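Local coordinates for putative uncharacterized protein (Enterobacter cloacae subsp. cloacae, PDB 4JUR), which is probably a type VI secretion immunity protein that binds and blocks a partner amidase effector, protecting the bacterium from the cell-wall-degrading enzyme, at residues I[18-23]-I[85-90]. Numbering follows the deposited sequence.
Sequences WVQNRC and LIANSD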
loop_
_atom_site.group_PDB
_atom_site.type_symbol
_atom_site.label_atom_id
_atom_site.label_comp_id
_atom_site.label_asym_id
_atom_site.label_seq_id
_atom_site.Cartn_x
_atom_site.Cartn_y
_atom_site.Cartn_z
ATOM N N TRP I 18 -1.834 6.924 4.543
ATOM C CA TRP I 18 -0.675 7.430 5.272
ATOM C C TRP I 18 0.004 6.285 6.059
ATOM O O TRP I 18 1.231 6.113 5.993
ATOM C CB TRP I 18 -1.043 8.562 6.232
ATOM C CG TRP I 18 0.179 9.118 6.893
ATOM C CD1 TRP I 18 0.945 10.145 6.446
ATOM C CD2 TRP I 18 0.789 8.662 8.107
ATOM N NE1 TRP I 18 1.990 10.366 7.297
ATOM C CE2 TRP I 18 1.925 9.466 8.327
ATOM C CE3 TRP I 18 0.483 7.659 9.033
ATOM C CZ2 TRP I 18 2.764 9.298 9.428
ATOM C CZ3 TRP I 18 1.318 7.485 10.121
ATOM C CH2 TRP I 18 2.446 8.305 10.312
ATOM N N VAL I 19 -0.787 5.505 6.791
ATOM C CA VAL I 19 -0.232 4.372 7.533
ATOM C C VAL I 19 0.452 3.338 6.612
ATOM O O VAL I 19 1.594 2.909 6.862
ATOM C CB VAL I 19 -1.300 3.673 8.415
ATOM C CG1 VAL I 19 -0.742 2.399 8.996
ATOM C CG2 VAL I 19 -1.790 4.606 9.520
ATOM N N GLN I 20 -0.223 2.955 5.538
ATOM C CA GLN I 20 0.348 1.966 4.639
ATOM C C GLN I 20 1.687 2.453 4.055
ATOM O O GLN I 20 2.691 1.720 4.059
ATOM C CB GLN I 20 -0.627 1.627 3.527
ATOM C CG GLN I 20 -0.478 0.210 2.997
ATOM C CD GLN I 20 0.234 0.146 1.648
ATOM O OE1 GLN I 20 0.264 -0.916 1.009
ATOM N NE2 GLN I 20 0.821 1.279 1.207
ATOM N N ASN I 21 1.698 3.692 3.571
ATOM C CA ASN I 21 2.896 4.271 2.986
ATOM C C ASN I 21 4.044 4.305 3.997
ATOM O O ASN I 21 5.116 3.758 3.738
ATOM C CB ASN I 21 2.611 5.662 2.403
ATOM C CG ASN I 21 1.793 5.608 1.094
ATOM O OD1 ASN I 21 1.626 6.624 0.431
ATOM N ND2 ASN I 21 1.290 4.426 0.732
ATOM N N ARG I 22 3.811 4.911 5.158
ATOM C CA ARG I 22 4.852 4.989 6.157
ATOM C C ARG I 22 5.413 3.616 6.526
ATOM O O ARG I 22 6.635 3.450 6.681
ATOM C CB ARG I 22 4.372 5.717 7.411
ATOM C CG ARG I 22 5.346 5.573 8.565
ATOM C CD ARG I 22 5.430 6.807 9.403
ATOM N NE ARG I 22 6.273 7.801 8.767
ATOM C CZ ARG I 22 7.166 8.540 9.419
ATOM N NH1 ARG I 22 7.338 8.389 10.740
ATOM N NH2 ARG I 22 7.888 9.428 8.742
ATOM N N CYS I 23 4.520 2.641 6.662
ATOM C CA CYS I 23 4.903 1.275 6.990
ATOM C C CYS I 23 5.871 0.731 5.923
ATOM O O CYS I 23 6.930 0.132 6.237
ATOM C CB CYS I 23 3.636 0.405 7.134
ATOM S SG CYS I 23 3.946 -1.351 7.438
ATOM N N LEU I 85 -2.455 -4.772 6.096
ATOM C CA LEU I 85 -3.203 -5.174 7.287
ATOM C C LEU I 85 -3.059 -4.217 8.477
ATOM O O LEU I 85 -3.984 -4.062 9.271
ATOM C CB LEU I 85 -2.762 -6.568 7.728
ATOM C CG LEU I 85 -3.382 -7.810 7.071
ATOM C CD1 LEU I 85 -4.145 -7.491 5.801
ATOM C CD2 LEU I 85 -2.329 -8.892 6.816
ATOM N N ILE I 86 -1.890 -3.605 8.637
ATOM C CA ILE I 86 -1.662 -2.732 9.781
ATOM C C ILE I 86 -2.514 -1.494 9.552
ATOM O O ILE I 86 -3.205 -1.009 10.467
ATOM C CB ILE I 86 -0.187 -2.360 9.909
ATOM C CG1 ILE I 86 0.607 -3.518 10.525
ATOM C CG2 ILE I 86 -0.012 -1.095 10.745
ATOM C CD1 ILE I 86 2.103 -3.352 10.368
ATOM N N ALA I 87 -2.502 -1.023 8.304
ATOM C CA ALA I 87 -3.307 0.137 7.930
ATOM C C ALA I 87 -4.798 -0.013 8.254
ATOM O O ALA I 87 -5.458 0.973 8.592
ATOM C CB ALA I 87 -3.111 0.476 6.458
ATOM N N ASN I 88 -5.327 -1.233 8.140
ATOM C CA ASN I 88 -6.749 -1.472 8.394
ATOM C C ASN I 88 -7.002 -2.161 9.743
ATOM O O ASN I 88 -8.035 -2.792 9.928
ATOM C CB ASN I 88 -7.380 -2.290 7.262
ATOM C CG ASN I 88 -7.233 -1.628 5.894
ATOM O OD1 ASN I 88 -8.146 -0.948 5.421
ATOM N ND2 ASN I 88 -6.080 -1.824 5.250
ATOM N N SER I 89 -6.056 -2.023 10.673
ATOM C CA SER I 89 -6.102 -2.729 11.953
ATOM C C SER I 89 -6.991 -2.065 12.999
ATOM O O SER I 89 -7.264 -0.856 12.927
ATOM C CB SER I 89 -4.689 -2.922 12.531
ATOM O OG SER I 89 -4.053 -1.692 12.825
ATOM N N ASP I 90 -7.434 -2.882 13.963
ATOM C CA ASP I 90 -8.219 -2.444 15.118
ATOM C C ASP I 90 -7.463 -1.373 15.898
ATOM O O ASP I 90 -8.059 -0.435 16.427
ATOM C CB ASP I 90 -8.457 -3.626 16.061
ATOM C CG ASP I 90 -9.705 -4.420 15.721
ATOM O OD1 ASP I 90 -10.348 -4.145 14.676
ATOM O OD2 ASP I 90 -10.037 -5.340 16.513
#
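Val19 meets the last turn of helix 79-87 with one methyl: its CG1 lies 3.6 Å from Ala87 CA and also reaches Ile86 CG2, at 4.0 Å. With CG1 anti to the backbone N (chi1 172°), that methyl is set against Ala87 CA, and the compact beta-branched side chain packs between the two backbones and brings no polar group that would need a partner. The CA atoms of the two segments are nearest at Gln20, 5.2 Å from that of Ala87. Such closeness suits alanine, whose single methyl, CB, rests 3.9 Å from Gln20 N and 4.0 Å from Gln20 CB; the glutamine chain then bends away, leaving its aliphatic root as the touching part. One turn after Val19, Cys23 faces the same helix. Its SG lies 4.0 Å from Ile86 CD1, the end of the longer isoleucine branch, while the shorter branch serves Val19, so Ile86 spans two successive turns. Cys23 SG is also in a disulfide with Cys83, a covalent tie between the two helices beside this apolar patch. Beyond Ala87 the chain leaves the helix at Asn88, and Ile86 O accepts bonds from both Ser89 N and Ser89 OG, the hydroxyl lying in the carbonyl plane at 2.6 Å from Ile86 O; a small serine can thus fold back onto the helix end. The contact lies near the centre of an all-helical protein: helix 52-65 supplies Ile62 against Val19 and Leu65 against Ile86, while Trp18, on another side of helix 11-27, packs on helix 31-47 and edge-to-face on Phe55 of helix 52-65.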